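Local atomic coordinates of probable uracil-DNA glycosylase (Acanthamoeba polyphaga mimivirus, PDB entry 5X55), a protein that belongs to the uracil-DNA glycosylase superfamily, with a central four-stranded parallel beta-sheet flanked by helices. Residues 163-168 / 258-263. Residues are numbered along the deposited sequence; the frame is centred on the assembly and turned at random.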
loop_
_atom_site.group_PDB
_atom_site.type_symbol
_atom_site.label_atom_id
_atom_site.label_comp_id
_atom_site.label_asym_id
_atom_site.label_seq_id
_atom_site.Cartn_x
_atom_site.Cartn_y
_atom_site.Cartn_z
ATOM N N ARG A 163 -15.391 12.052 6.788
ATOM C CA ARG A 163 -14.671 12.264 5.526
ATOM C C ARG A 163 -13.629 11.165 5.344
ATOM O O ARG A 163 -12.433 11.336 5.598
ATOM C CB ARG A 163 -14.025 13.646 5.498
ATOM C CG ARG A 163 -14.846 14.701 6.185
ATOM C CD ARG A 163 -14.446 16.060 5.835
ATOM N NE ARG A 163 -15.165 16.527 4.672
ATOM C CZ ARG A 163 -14.683 17.207 3.655
ATOM N NH1 ARG A 163 -13.434 17.538 3.650
ATOM N NH2 ARG A 163 -15.488 17.522 2.664
ATOM N N ILE A 164 -14.103 10.016 4.874
ATOM C CA ILE A 164 -13.223 8.890 4.608
ATOM C C ILE A 164 -12.253 9.237 3.490
ATOM O O ILE A 164 -12.632 9.859 2.493
ATOM C CB ILE A 164 -14.070 7.664 4.253
ATOM C CG1 ILE A 164 -15.007 7.337 5.424
ATOM C CG2 ILE A 164 -13.175 6.513 3.830
ATOM C CD1 ILE A 164 -15.901 6.128 5.185
ATOM N N VAL A 165 -10.984 8.876 3.678
ATOM C CA VAL A 165 -9.934 9.008 2.671
ATOM C C VAL A 165 -9.256 7.645 2.563
ATOM O O VAL A 165 -9.259 6.881 3.542
ATOM C CB VAL A 165 -8.929 10.116 3.028
ATOM C CG1 VAL A 165 -9.619 11.476 3.083
ATOM C CG2 VAL A 165 -8.200 9.798 4.363
ATOM N N PRO A 166 -8.728 7.257 1.391
ATOM C CA PRO A 166 -8.835 7.986 0.122
ATOM C C PRO A 166 -10.254 7.930 -0.447
ATOM O O PRO A 166 -11.052 7.138 0.051
ATOM C CB PRO A 166 -7.857 7.240 -0.789
ATOM C CG PRO A 166 -7.924 5.821 -0.284
ATOM C CD PRO A 166 -8.017 5.973 1.228
ATOM N N TYR A 167 -10.545 8.756 -1.461
ATOM C CA TYR A 167 -11.848 8.753 -2.111
ATOM C C TYR A 167 -12.075 7.420 -2.823
ATOM O O TYR A 167 -11.120 6.704 -3.143
ATOM C CB TYR A 167 -11.953 9.921 -3.087
ATOM C CG TYR A 167 -12.076 11.273 -2.400
ATOM C CD1 TYR A 167 -12.245 11.362 -1.023
ATOM C CD2 TYR A 167 -12.034 12.456 -3.129
ATOM C CE1 TYR A 167 -12.362 12.574 -0.403
ATOM C CE2 TYR A 167 -12.149 13.684 -2.509
ATOM C CZ TYR A 167 -12.309 13.734 -1.145
ATOM O OH TYR A 167 -12.417 14.942 -0.511
ATOM N N PRO A 168 -13.342 7.051 -3.049
ATOM C CA PRO A 168 -13.624 5.666 -3.450
ATOM C C PRO A 168 -13.098 5.307 -4.832
ATOM O O PRO A 168 -12.758 4.145 -5.059
ATOM C CB PRO A 168 -15.158 5.569 -3.363
ATOM C CG PRO A 168 -15.651 6.927 -3.208
ATOM C CD PRO A 168 -14.568 7.804 -2.723
ATOM N N PHE A 258 -7.171 0.126 4.493
ATOM C CA PHE A 258 -7.397 0.837 3.244
ATOM C C PHE A 258 -7.985 2.231 3.425
ATOM O O PHE A 258 -7.924 3.022 2.474
ATOM C CB PHE A 258 -8.289 -0.002 2.321
ATOM C CG PHE A 258 -7.545 -1.106 1.611
ATOM C CD1 PHE A 258 -7.071 -2.207 2.309
ATOM C CD2 PHE A 258 -7.300 -1.030 0.256
ATOM C CE1 PHE A 258 -6.381 -3.220 1.650
ATOM C CE2 PHE A 258 -6.611 -2.036 -0.404
ATOM C CZ PHE A 258 -6.155 -3.129 0.289
ATOM N N THR A 259 -8.530 2.566 4.594
ATOM C CA THR A 259 -9.153 3.868 4.795
ATOM C C THR A 259 -8.762 4.465 6.140
ATOM O O THR A 259 -8.321 3.769 7.052
ATOM C CB THR A 259 -10.686 3.785 4.734
ATOM O OG1 THR A 259 -11.147 2.829 5.698
ATOM C CG2 THR A 259 -11.147 3.364 3.349
ATOM N N THR A 260 -8.938 5.778 6.247
ATOM C CA THR A 260 -9.019 6.450 7.527
ATOM C C THR A 260 -9.979 7.622 7.358
ATOM O O THR A 260 -10.704 7.707 6.366
ATOM C CB THR A 260 -7.621 6.843 8.031
ATOM O OG1 THR A 260 -7.712 7.297 9.389
ATOM C CG2 THR A 260 -6.957 7.912 7.143
ATOM N N VAL A 261 -10.024 8.505 8.343
ATOM C CA VAL A 261 -10.825 9.723 8.278
ATOM C C VAL A 261 -9.866 10.887 8.126
ATOM O O VAL A 261 -8.796 10.903 8.752
ATOM C CB VAL A 261 -11.722 9.899 9.526
ATOM C CG1 VAL A 261 -12.405 11.265 9.525
ATOM C CG2 VAL A 261 -12.764 8.797 9.591
ATOM N N LEU A 262 -10.234 11.849 7.279
ATOM C CA LEU A 262 -9.396 13.022 7.078
ATOM C C LEU A 262 -9.015 13.651 8.417
ATOM O O LEU A 262 -9.870 13.866 9.280
ATOM C CB LEU A 262 -10.138 14.035 6.211
ATOM C CG LEU A 262 -9.314 15.181 5.639
ATOM C CD1 LEU A 262 -8.304 14.640 4.642
ATOM C CD2 LEU A 262 -10.249 16.194 4.996
ATOM N N ASN A 263 -7.721 13.937 8.582
ATOM C CA ASN A 263 -7.139 14.589 9.754
ATOM C C ASN A 263 -7.198 13.723 11.009
ATOM O O ASN A 263 -7.006 14.243 12.114
ATOM C CB ASN A 263 -7.797 15.947 10.047
ATOM C CG ASN A 263 -7.609 16.950 8.912
ATOM O OD1 ASN A 263 -6.654 16.856 8.132
ATOM N ND2 ASN A 263 -8.537 17.900 8.800
#
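A two-stranded antiparallel sheet, separate from the central parallel one, joins Ile164 and Val165 to Thr260 and Val261, and it illustrates how very short strands can tie together parts of a chain some 90 residues apart. Val165 and Thr260 form the hydrogen-bonded pair: Val165 N donates a hydrogen bond to Thr260 O at 2.9 Å, and Thr260 N returns a bond to Val165 O. A third bond, Leu262 N to Arg163 O, is 2.8 Å long and nearly straight at 166°. Between them Ile164 and Val261 make the non-hydrogen-bonded pair, where Ile164 CA approaches Thr260 O at 3.3 Å in a CA-H...O contact.

In this uracil-DNA glycosylase superfamily fold, strand 260-261 follows soon after strand 251-255, at one edge of the central parallel sheet; the small sheet joins the segment that follows helix 146-159 to the chain leading from strand 251-255 toward helix 273-286. On the face carrying Val165 and Thr260, the two side chains run alongside each other and their CG2 methyls meet at 3.6 Å. Val165 CG1, set beside the backbone N and anti to the carbonyl carbon (chi1 -62°), meets Leu262 CD1 at 3.8 Å, the two side chains crossing at roughly a right angle. Leu262 CD2 meanwhile borders the edge of the Arg163 guanidinium, near its plane. On the face carrying Ile164 and Val261, Ile164 CG2 reaches Thr259 CG2, the two side chains crossing at a slant, while Tyr157, Leu158 and Trp114 also touch Ile164. Thr259 OG1 is hydrogen-bonded with Trp272 NE1 and His268 ND1. The pairing gives way at Pro166, whose preceding peptide is cis and whose CD lies 3.2 Å from Phe258 O.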